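Local atomic coordinates of TRAP-type transporter, periplasmic component (Cupriavidus necator, PDB entry 4P8B), a protein that binds (S)-2-acetolactate and probably delivers it, as the periplasmic component, to the membrane part of a TRAP-type transporter. Residues S36-P41 with G77-E82; E50-L55 with F246-Q251; S84-G89 with I99-Q104; P103-L108 with F136-K141. All coordinates share one frame; numbering follows the deposited sequence.

How the interactions relate
From the N terminus, the chain runs through strand 33-36 into loop 36-41, then helix 44-59 and strand 66-69. Interaction 1 closes this first loop when 77-82 returns to 36-41, and it joins the end of strand 33-36 to the start of helix 82-88. Interaction 3 follows in series, after strand 93-97. Interaction 4 begins on the same residues, P103 and Q104. These two link helices 82-88, 98-101 and 130-141 through 99-108. Interaction 2 spans the greatest length and joins helix 44-59 to sheet strand 241-249. It crosses interaction 1 and encloses interactions 3 and 4. Interactions 1 and 3 both reach the ligand.

Interaction 1: residues S36-P41 with G77-E82; sequences SLVLGP and GDQTRE. With X2X ((2S)-2-hydroxy-2-methyl-3-oxobutanoic acid), chain D.
S36 and E82 meet through a short hydrogen bond at the strand end of this contact. The hydroxyl OG of S36 donates to OE2 of E82 over 2.7 Å. OE2 receives it through its anti lone pair, the one turned away from OE1. The same oxygen takes a second bond, from a water 2.7 Å away, and that water in turn accepts a weak bond from V38 N. OE1 of E82 is held separately by the indole NH of W101, so both carboxylate oxygens have partners. The E82 chain is extended, with CG anti to the backbone N (chi1 -170°), and this carries the acid across to the strand end.

Closer to the ligand, V38 lies across Q79, with V38 CG2 at 3.9 Å from Q79 CB. Q79 then passes on to the ligand. Its NE2 donates to OAD of the acetolactate over 2.9 Å, with an N-H...acceptor angle of 160°. NE2 also donates to N100 OD1, and OE1 accepts from W199 N. These bonds hold the amide in a fixed rotation.

The outer part of 77-82 turns away from 36-41. There partly exposed D78 and exposed R81 pair with each other, OD2 to NE, in a salt bridge of 3.0 Å. The amide of Q79 thus reads a ligand carboxylate oxygen, while E82 ties the start of helix 82-88 to the end of strand 33-36.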
# COMPACT_ATOMS: atom_id res chain seq x y z
N SER A 36 -10.32 11.13 -0.13
CA SER A 36 -10.17 10.10 -1.14
C SER A 36 -9.62 8.81 -0.54
O SER A 36 -8.67 8.86 0.27
CB SER A 36 -9.25 10.60 -2.25
OG SER A 36 -9.20 9.62 -3.28
N LEU A 37 -10.18 7.67 -0.94
CA LEU A 37 -9.71 6.33 -0.55
C LEU A 37 -9.85 5.42 -1.75
O LEU A 37 -10.93 5.41 -2.36
CB LEU A 37 -10.62 5.75 0.54
CG LEU A 37 -10.70 6.54 1.84
CD1 LEU A 37 -11.85 6.01 2.69
CD2 LEU A 37 -9.40 6.52 2.59
N VAL A 38 -8.84 4.60 -2.05
CA VAL A 38 -9.04 3.57 -3.06
C VAL A 38 -10.00 2.52 -2.53
O VAL A 38 -10.94 2.14 -3.22
CB VAL A 38 -7.72 2.89 -3.46
CG1 VAL A 38 -7.98 1.75 -4.42
CG2 VAL A 38 -6.80 3.88 -4.11
N LEU A 39 -9.78 2.07 -1.30
CA LEU A 39 -10.58 1.01 -0.67
C LEU A 39 -11.52 1.57 0.38
O LEU A 39 -11.13 2.42 1.19
CB LEU A 39 -9.64 -0.00 -0.02
CG LEU A 39 -8.67 -0.71 -0.96
CD1 LEU A 39 -7.85 -1.76 -0.19
CD2 LEU A 39 -9.41 -1.35 -2.13
N GLY A 40 -12.75 1.09 0.36
CA GLY A 40 -13.76 1.51 1.30
C GLY A 40 -13.70 0.73 2.60
O GLY A 40 -12.79 -0.06 2.83
N PRO A 41 -14.68 0.96 3.47
CA PRO A 41 -14.70 0.44 4.84
C PRO A 41 -14.79 -1.10 4.98
O PRO A 41 -14.72 -1.58 6.10
CB PRO A 41 -15.95 1.08 5.44
CG PRO A 41 -16.21 2.29 4.60
CD PRO A 41 -15.75 1.95 3.23
N GLY A 77 -11.42 6.77 -10.62
CA GLY A 77 -10.78 5.49 -10.41
C GLY A 77 -9.30 5.42 -10.73
O GLY A 77 -8.67 4.39 -10.51
N ASP A 78 -8.74 6.52 -11.24
CA ASP A 78 -7.36 6.51 -11.73
C ASP A 78 -6.42 6.82 -10.56
O ASP A 78 -5.92 7.94 -10.38
CB ASP A 78 -7.24 7.54 -12.83
CG ASP A 78 -5.96 7.43 -13.63
OD1 ASP A 78 -5.08 6.64 -13.25
OD2 ASP A 78 -5.85 8.16 -14.65
N GLN A 79 -6.17 5.81 -9.74
CA GLN A 79 -5.49 6.00 -8.47
C GLN A 79 -4.06 6.49 -8.63
O GLN A 79 -3.49 7.08 -7.69
CB GLN A 79 -5.53 4.69 -7.68
CG GLN A 79 -4.77 3.52 -8.32
CD GLN A 79 -5.26 2.19 -7.85
OE1 GLN A 79 -6.38 1.83 -8.12
NE2 GLN A 79 -4.41 1.45 -7.16
N THR A 80 -3.48 6.29 -9.80
CA THR A 80 -2.10 6.69 -10.00
C THR A 80 -1.98 8.16 -10.39
O THR A 80 -0.88 8.62 -10.68
CB THR A 80 -1.33 5.79 -11.00
OG1 THR A 80 -2.02 5.71 -12.25
CG2 THR A 80 -1.14 4.38 -10.44
N ARG A 81 -3.08 8.91 -10.35
CA ARG A 81 -2.97 10.36 -10.36
C ARG A 81 -3.73 11.00 -9.20
O ARG A 81 -4.03 12.19 -9.23
CB ARG A 81 -3.43 10.94 -11.70
CG ARG A 81 -4.88 10.67 -12.03
CD ARG A 81 -5.22 11.26 -13.39
NE ARG A 81 -6.57 10.93 -13.82
CZ ARG A 81 -7.65 11.62 -13.50
NH1 ARG A 81 -7.57 12.72 -12.77
NH2 ARG A 81 -8.85 11.23 -13.95
N GLU A 82 -4.02 10.22 -8.18
CA GLU A 82 -4.60 10.74 -6.95
C GLU A 82 -3.71 11.82 -6.30
O GLU A 82 -4.22 12.83 -5.82
CB GLU A 82 -4.83 9.60 -5.96
CG GLU A 82 -5.65 10.00 -4.74
CD GLU A 82 -5.66 8.93 -3.64
OE1 GLU A 82 -4.57 8.41 -3.31
OE2 GLU A 82 -6.73 8.59 -3.11
OAD X2X D . -4.59 -1.38 -6.37
CAH X2X D . -4.25 -2.11 -5.38
OAE X2X D . -3.82 -3.28 -5.55
CAI X2X D . -4.35 -1.58 -3.99
CAB X2X D . -5.82 -1.43 -3.64
OAF X2X D . -3.61 -2.37 -3.10
CAG X2X D . -3.68 -0.25 -4.03
OAC X2X D . -4.35 0.78 -4.12
CAA X2X D . -2.19 -0.16 -3.99
O HOH W 1 -6.49 6.41 -1.58

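Interaction 2: residues E50-L55 with F246-Q251; sequences EIWADL and FVVNKQ
The six-membered ring of W52 receives the edge of the F246 ring over one face. CD2 of F246 stands 3.4 Å above the indole plane, offset toward the rim, and comes to 3.5 Å from CE3 of W52. The pair is an offset edge-to-face stack, with centroids 5.3 Å apart and planes at 70°. At the indole edge lie a backbone oxygen and a methyl. V247 O is in the ring plane, 3.6 Å from CH2 of W52. CG2 of V248 also sits near that edge, at 4.1 Å from the same CH2. The F246 ring presents its edge to W52.

W52 has CG anti to the backbone N (chi1 -173°), which reaches the indole out from the helix toward the strand. The polar end of the indole is satisfied by another helix, because NE1 donates to V264 O on helix 258-279. That helix also brings A267 and A268 against W52, and A271 against F246. V95 of strand 93-97 touches both rings, so the aromatic pair is enclosed by sheet and helix.

The axes of helix 50-55 and strand 246-249 approach to 11.5 Å, with their directions at 56°. Here strand 241-249 runs antiparallel to both its sheet neighbours, 93-97 and 144-154. This is helix-on-sheet packing in the alpha/beta architecture of a periplasmic solute-binding protein, in which helix 44-59 covers one face of the five-stranded mixed sheet.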
# COMPACT_ATOMS: atom_id res chain seq x y z
N GLU A 50 -12.40 6.04 7.77
CA GLU A 50 -13.65 6.25 8.48
C GLU A 50 -13.38 6.68 9.92
O GLU A 50 -14.00 7.61 10.42
CB GLU A 50 -14.43 4.95 8.46
CG GLU A 50 -15.86 4.95 8.96
CD GLU A 50 -16.52 3.60 8.66
OE1 GLU A 50 -16.26 2.63 9.40
OE2 GLU A 50 -17.26 3.50 7.66
N ILE A 51 -12.45 6.00 10.58
CA ILE A 51 -12.11 6.33 11.97
C ILE A 51 -11.56 7.75 12.03
O ILE A 51 -11.93 8.54 12.92
CB ILE A 51 -11.09 5.34 12.55
CG1 ILE A 51 -11.73 3.96 12.69
CG2 ILE A 51 -10.53 5.82 13.90
CD1 ILE A 51 -10.75 2.81 12.93
N TRP A 52 -10.71 8.11 11.08
CA TRP A 52 -10.14 9.45 11.06
C TRP A 52 -11.26 10.47 10.94
O TRP A 52 -11.32 11.45 11.70
CB TRP A 52 -9.19 9.57 9.88
CG TRP A 52 -8.41 10.86 9.83
CD1 TRP A 52 -8.18 11.74 10.85
CD2 TRP A 52 -7.76 11.39 8.68
NE1 TRP A 52 -7.40 12.79 10.40
CE2 TRP A 52 -7.14 12.60 9.07
CE3 TRP A 52 -7.62 10.96 7.36
CZ2 TRP A 52 -6.40 13.38 8.18
CZ3 TRP A 52 -6.89 11.73 6.48
CH2 TRP A 52 -6.27 12.92 6.90
N ALA A 53 -12.15 10.26 9.98
CA ALA A 53 -13.24 11.21 9.75
C ALA A 53 -14.13 11.34 10.98
O ALA A 53 -14.49 12.46 11.36
CB ALA A 53 -14.05 10.75 8.55
N ASP A 54 -14.47 10.22 11.61
CA ASP A 54 -15.34 10.22 12.78
C ASP A 54 -14.66 10.95 13.93
O ASP A 54 -15.29 11.74 14.64
CB ASP A 54 -15.73 8.80 13.22
CG ASP A 54 -16.61 8.08 12.22
OD1 ASP A 54 -17.12 8.72 11.28
OD2 ASP A 54 -16.81 6.85 12.38
N LEU A 55 -13.37 10.72 14.14
CA LEU A 55 -12.69 11.36 15.26
C LEU A 55 -12.58 12.86 15.04
O LEU A 55 -12.71 13.64 15.98
CB LEU A 55 -11.30 10.77 15.46
CG LEU A 55 -11.22 9.35 16.01
CD1 LEU A 55 -9.75 8.91 16.09
CD2 LEU A 55 -11.87 9.22 17.38
N PHE A 246 -1.66 9.24 5.73
CA PHE A 246 -2.79 10.14 5.98
C PHE A 246 -2.30 11.55 5.63
O PHE A 246 -1.32 12.02 6.21
CB PHE A 246 -3.18 10.09 7.48
CG PHE A 246 -3.79 8.79 7.93
CD1 PHE A 246 -3.05 7.64 8.01
CD2 PHE A 246 -5.13 8.74 8.32
CE1 PHE A 246 -3.61 6.47 8.43
CE2 PHE A 246 -5.70 7.57 8.75
CZ PHE A 246 -4.95 6.44 8.80
N VAL A 247 -2.98 12.24 4.71
CA VAL A 247 -2.51 13.54 4.23
C VAL A 247 -3.65 14.52 4.03
O VAL A 247 -4.80 14.14 3.86
CB VAL A 247 -1.77 13.44 2.87
CG1 VAL A 247 -0.58 12.51 2.96
CG2 VAL A 247 -2.73 12.99 1.77
N VAL A 248 -3.30 15.80 4.06
CA VAL A 248 -4.25 16.88 3.81
C VAL A 248 -3.61 17.81 2.79
O VAL A 248 -2.42 18.10 2.86
CB VAL A 248 -4.55 17.66 5.11
CG1 VAL A 248 -5.54 18.81 4.85
CG2 VAL A 248 -5.09 16.75 6.16
N ASN A 249 -4.41 18.30 1.85
CA ASN A 249 -3.95 19.35 0.94
C ASN A 249 -3.44 20.58 1.72
O ASN A 249 -4.01 20.92 2.74
CB ASN A 249 -5.10 19.73 -0.01
CG ASN A 249 -4.85 21.05 -0.73
OD1 ASN A 249 -5.10 22.14 -0.19
ND2 ASN A 249 -4.34 20.97 -1.95
N LYS A 250 -2.33 21.16 1.26
CA LYS A 250 -1.63 22.25 1.97
C LYS A 250 -2.53 23.46 2.21
O LYS A 250 -2.54 24.01 3.31
CB LYS A 250 -0.39 22.65 1.16
CG LYS A 250 0.46 23.80 1.75
CD LYS A 250 1.67 24.03 0.86
CE LYS A 250 2.52 25.21 1.31
NZ LYS A 250 3.23 24.93 2.58
N GLN A 251 -3.30 23.85 1.21
CA GLN A 251 -4.14 25.04 1.37
C GLN A 251 -5.34 24.77 2.29
O GLN A 251 -5.77 25.64 3.03
CB GLN A 251 -4.56 25.59 0.01
CG GLN A 251 -3.42 26.24 -0.77
CD GLN A 251 -2.57 25.25 -1.54
OE1 GLN A 251 -3.06 24.21 -1.97
NE2 GLN A 251 -1.29 25.58 -1.72

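Interaction 3: residues S84-G89 with I99-Q104; sequences SAIRQG and INWSPQ. With X2X ((2S)-2-hydroxy-2-methyl-3-oxobutanoic acid), chain D.
A beta-alpha-beta crossover of the solute-binding fold frames this contact. Helix 82-88 joins the parallel strands 66-69 and 93-97, and strand 33-36 lies between them in the sheet. The contact packs that helix on the short, weakly bonded helix 98-101 and the turn after it, beside the ligand pocket. I86 on the first helix meets W101 on the second. CD1 of I86 lies 3.7 Å from CZ2 of W101 and approaches obliquely to the indole. W101 has CG beside the backbone N (chi1 -60°), and this turns the ring back toward helix 82-88. Its NE1 is taken by E82 OE1. V247 of strand 241-249 touches both I86 and W101, so the apolar part of the contact rests on the sheet.

At the more exposed end, S84 and Q104 meet without a direct bond. OG of S84 lies 3.6 Å from CG of Q104. A water joins their polar ends, at 2.6 Å from S84 OG and accepting from Q104 NE2 over 3.2 Å. The bend of the Q104 chain at chi2 (83°) turns the amide toward T80 O, to which the same NE2 donates.

N100, next to W101, turns to the pocket. Its ND2 donates to the keto oxygen OAC of the acetolactate over 3.0 Å, nearly straight at 169°.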
# COMPACT_ATOMS: atom_id res chain seq x y z
N SER A 84 -1.68 14.02 -7.58
CA SER A 84 -1.81 15.31 -8.24
C SER A 84 -3.13 15.99 -7.88
O SER A 84 -3.19 17.20 -7.69
CB SER A 84 -1.68 15.15 -9.75
OG SER A 84 -0.51 14.42 -10.08
N ALA A 85 -4.20 15.21 -7.78
CA ALA A 85 -5.50 15.76 -7.42
C ALA A 85 -5.50 16.30 -5.98
O ALA A 85 -6.14 17.32 -5.70
CB ALA A 85 -6.59 14.70 -7.60
N ILE A 86 -4.77 15.63 -5.09
CA ILE A 86 -4.59 16.16 -3.73
C ILE A 86 -3.78 17.46 -3.75
O ILE A 86 -4.19 18.44 -3.15
CB ILE A 86 -3.89 15.16 -2.78
CG1 ILE A 86 -4.67 13.87 -2.64
CG2 ILE A 86 -3.73 15.79 -1.40
CD1 ILE A 86 -3.85 12.71 -2.10
N ARG A 87 -2.65 17.46 -4.45
CA ARG A 87 -1.78 18.64 -4.54
C ARG A 87 -2.53 19.83 -5.14
O ARG A 87 -2.35 20.97 -4.69
CB ARG A 87 -0.54 18.29 -5.38
CG ARG A 87 0.55 19.34 -5.41
CD ARG A 87 1.66 18.94 -6.36
NE ARG A 87 2.89 19.69 -6.12
CZ ARG A 87 3.13 20.92 -6.56
NH1 ARG A 87 4.28 21.50 -6.27
NH2 ARG A 87 2.22 21.57 -7.28
N GLN A 88 -3.38 19.57 -6.13
CA GLN A 88 -4.16 20.60 -6.80
C GLN A 88 -5.34 21.07 -5.96
O GLN A 88 -5.79 22.21 -6.12
CB GLN A 88 -4.70 20.09 -8.14
CG GLN A 88 -3.66 19.87 -9.21
CD GLN A 88 -4.18 19.02 -10.35
OE1 GLN A 88 -5.39 18.84 -10.51
NE2 GLN A 88 -3.27 18.47 -11.14
N GLY A 89 -5.85 20.21 -5.09
CA GLY A 89 -7.00 20.56 -4.28
C GLY A 89 -8.34 20.04 -4.78
O GLY A 89 -9.40 20.37 -4.23
N ILE A 99 2.31 3.17 -3.12
CA ILE A 99 2.43 2.71 -4.49
C ILE A 99 1.77 3.70 -5.46
O ILE A 99 2.31 4.05 -6.51
CB ILE A 99 1.80 1.32 -4.65
CG1 ILE A 99 2.66 0.28 -3.93
CG2 ILE A 99 1.70 0.97 -6.14
CD1 ILE A 99 2.02 -1.09 -3.88
N ASN A 100 0.60 4.19 -5.08
CA ASN A 100 -0.20 4.99 -6.00
C ASN A 100 0.36 6.37 -6.23
O ASN A 100 0.12 6.97 -7.28
CB ASN A 100 -1.63 5.09 -5.48
CG ASN A 100 -2.34 3.77 -5.51
OD1 ASN A 100 -2.02 2.87 -6.31
ND2 ASN A 100 -3.26 3.58 -4.58
N TRP A 101 1.14 6.85 -5.27
CA TRP A 101 1.73 8.19 -5.35
C TRP A 101 3.18 8.16 -5.85
O TRP A 101 3.81 9.20 -6.08
CB TRP A 101 1.69 8.88 -3.99
CG TRP A 101 0.33 9.09 -3.41
CD1 TRP A 101 -0.91 8.95 -4.02
CD2 TRP A 101 0.06 9.47 -2.06
NE1 TRP A 101 -1.91 9.22 -3.12
CE2 TRP A 101 -1.34 9.56 -1.91
CE3 TRP A 101 0.88 9.77 -0.97
CZ2 TRP A 101 -1.93 9.90 -0.70
CZ3 TRP A 101 0.29 10.11 0.22
CH2 TRP A 101 -1.11 10.17 0.35
N SER A 102 3.73 6.96 -6.00
CA SER A 102 5.09 6.82 -6.49
C SER A 102 5.35 7.49 -7.85
O SER A 102 6.43 8.02 -8.04
CB SER A 102 5.48 5.34 -6.56
OG SER A 102 5.64 4.81 -5.26
N PRO A 103 4.37 7.49 -8.78
CA PRO A 103 4.67 8.16 -10.05
C PRO A 103 5.02 9.64 -9.90
O PRO A 103 5.81 10.16 -10.69
CB PRO A 103 3.39 7.97 -10.87
CG PRO A 103 2.79 6.74 -10.32
CD PRO A 103 3.08 6.77 -8.85
N GLN A 104 4.48 10.30 -8.87
CA GLN A 104 4.73 11.71 -8.61
C GLN A 104 5.82 11.96 -7.58
O GLN A 104 6.44 13.02 -7.58
CB GLN A 104 3.46 12.41 -8.14
CG GLN A 104 2.37 12.48 -9.19
CD GLN A 104 1.55 11.21 -9.26
OE1 GLN A 104 1.44 10.47 -8.29
NE2 GLN A 104 0.97 10.95 -10.44
OAD X2X D . -4.59 -1.38 -6.37
CAH X2X D . -4.25 -2.11 -5.38
OAE X2X D . -3.82 -3.28 -5.55
CAI X2X D . -4.35 -1.58 -3.99
CAB X2X D . -5.82 -1.43 -3.64
OAF X2X D . -3.61 -2.37 -3.10
CAG X2X D . -3.68 -0.25 -4.03
OAC X2X D . -4.35 0.78 -4.12
CAA X2X D . -2.19 -0.16 -3.99
O HOH W 2 -0.18 13.20 -12.37

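Interaction 4: residues P103-L108 with F136-K141; sequences PQVREL and FATLEK
V105 and L139 make the apolar half of this contact. CG1 of V105 lies 4.0 Å from CD2 of L139, and its other branch, CG2, is 4.1 Å from the same methyl. The CD2 methyl of L139 is therefore met by both branches of V105. CG1 of V105 also reaches the CG2 methyl of T138, at 4.1 Å.

The second kind is a carboxylate oxygen against a methyl. OE1 of E107 stands 3.5 Å from CG2 of T138. This methyl is anti to the backbone N, which sends it away from its own helix and across to 103-108. The hydroxyl of T138 is turned instead to its own helix, where OG1 has a weak hydrogen bond with S134 O.

Charge pairing stays within 103-108. R106 NH1 reaches E107 OE2 at 2.9 Å as a salt bridge, with a weak hydrogen bond at 125°. OE2 lies in the guanidinium plane. The E107 chain is bent at chi2 (79°). OE2 faces the arginine, while OE1 merely packs against the threonine methyl.

F83 of helix 82-88 touches both V105 and L139. L139 also rests on P146 and I245, so this residue of helix 130-141 packs against strands 144-154 and 241-249 as well as the 103-108 segment, whose residues 106-108 form a 3-10 turn.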
# COMPACT_ATOMS: atom_id res chain seq x y z
N PRO A 103 4.37 7.49 -8.78
CA PRO A 103 4.67 8.16 -10.05
C PRO A 103 5.02 9.64 -9.90
O PRO A 103 5.81 10.16 -10.69
CB PRO A 103 3.39 7.97 -10.87
CG PRO A 103 2.79 6.74 -10.32
CD PRO A 103 3.08 6.77 -8.85
N GLN A 104 4.48 10.30 -8.87
CA GLN A 104 4.73 11.71 -8.61
C GLN A 104 5.82 11.96 -7.58
O GLN A 104 6.44 13.02 -7.58
CB GLN A 104 3.46 12.41 -8.14
CG GLN A 104 2.37 12.48 -9.19
CD GLN A 104 1.55 11.21 -9.26
OE1 GLN A 104 1.44 10.47 -8.29
NE2 GLN A 104 0.97 10.95 -10.44
N VAL A 105 6.03 11.00 -6.67
CA VAL A 105 6.98 11.17 -5.58
C VAL A 105 7.91 9.96 -5.60
O VAL A 105 7.60 8.91 -5.03
CB VAL A 105 6.27 11.26 -4.22
CG1 VAL A 105 7.28 11.62 -3.11
CG2 VAL A 105 5.13 12.29 -4.28
N ARG A 106 9.05 10.10 -6.27
CA ARG A 106 9.93 8.96 -6.54
C ARG A 106 10.39 8.25 -5.28
O ARG A 106 10.64 7.05 -5.30
CB ARG A 106 11.15 9.37 -7.36
CG ARG A 106 12.20 10.09 -6.54
CD ARG A 106 13.41 10.48 -7.37
NE ARG A 106 13.14 11.67 -8.17
CZ ARG A 106 13.03 12.89 -7.66
NH1 ARG A 106 13.13 13.09 -6.35
NH2 ARG A 106 12.79 13.93 -8.45
N GLU A 107 10.53 8.98 -4.18
CA GLU A 107 11.03 8.38 -2.94
C GLU A 107 10.09 7.31 -2.40
O GLU A 107 10.52 6.42 -1.68
CB GLU A 107 11.24 9.45 -1.87
CG GLU A 107 12.35 10.45 -2.15
CD GLU A 107 11.98 11.56 -3.13
OE1 GLU A 107 10.79 11.71 -3.54
OE2 GLU A 107 12.89 12.30 -3.53
N LEU A 108 8.80 7.38 -2.76
CA LEU A 108 7.86 6.40 -2.27
C LEU A 108 8.09 5.01 -2.89
O LEU A 108 7.59 4.03 -2.36
CB LEU A 108 6.41 6.87 -2.47
CG LEU A 108 6.03 8.13 -1.71
CD1 LEU A 108 4.60 8.49 -2.04
CD2 LEU A 108 6.18 7.93 -0.21
N PHE A 136 8.32 12.14 4.83
CA PHE A 136 7.35 13.17 5.22
C PHE A 136 7.83 14.58 4.84
O PHE A 136 7.04 15.38 4.34
CB PHE A 136 7.02 13.11 6.71
CG PHE A 136 5.86 12.20 7.05
CD1 PHE A 136 5.54 11.11 6.26
CD2 PHE A 136 5.11 12.44 8.19
CE1 PHE A 136 4.45 10.29 6.58
CE2 PHE A 136 4.02 11.62 8.51
CZ PHE A 136 3.72 10.55 7.72
N ALA A 137 9.11 14.87 5.05
CA ALA A 137 9.64 16.18 4.67
C ALA A 137 9.51 16.41 3.17
O ALA A 137 9.17 17.52 2.73
CB ALA A 137 11.09 16.32 5.10
N THR A 138 9.76 15.36 2.38
CA THR A 138 9.66 15.46 0.94
C THR A 138 8.21 15.73 0.53
O THR A 138 7.93 16.57 -0.33
CB THR A 138 10.17 14.17 0.27
OG1 THR A 138 11.59 14.05 0.46
CG2 THR A 138 9.86 14.19 -1.23
N LEU A 139 7.27 15.04 1.17
CA LEU A 139 5.86 15.24 0.86
C LEU A 139 5.40 16.66 1.21
O LEU A 139 4.68 17.30 0.43
CB LEU A 139 5.01 14.21 1.61
CG LEU A 139 5.14 12.77 1.14
CD1 LEU A 139 4.40 11.86 2.10
CD2 LEU A 139 4.60 12.64 -0.27
N GLU A 140 5.81 17.15 2.37
CA GLU A 140 5.41 18.47 2.83
C GLU A 140 5.86 19.53 1.81
O GLU A 140 5.10 20.45 1.47
CB GLU A 140 5.98 18.75 4.22
CG GLU A 140 5.33 19.94 4.91
CD GLU A 140 5.83 21.26 4.38
OE1 GLU A 140 6.97 21.31 3.89
OE2 GLU A 140 5.07 22.26 4.46
N LYS A 141 7.06 19.37 1.28
CA LYS A 141 7.59 20.36 0.34
C LYS A 141 6.79 20.32 -0.95
O LYS A 141 6.70 21.33 -1.66
CB LYS A 141 9.07 20.09 0.04
CG LYS A 141 10.01 20.41 1.18
CD LYS A 141 11.46 20.16 0.78
CE LYS A 141 12.44 20.61 1.87
NZ LYS A 141 12.54 19.62 2.99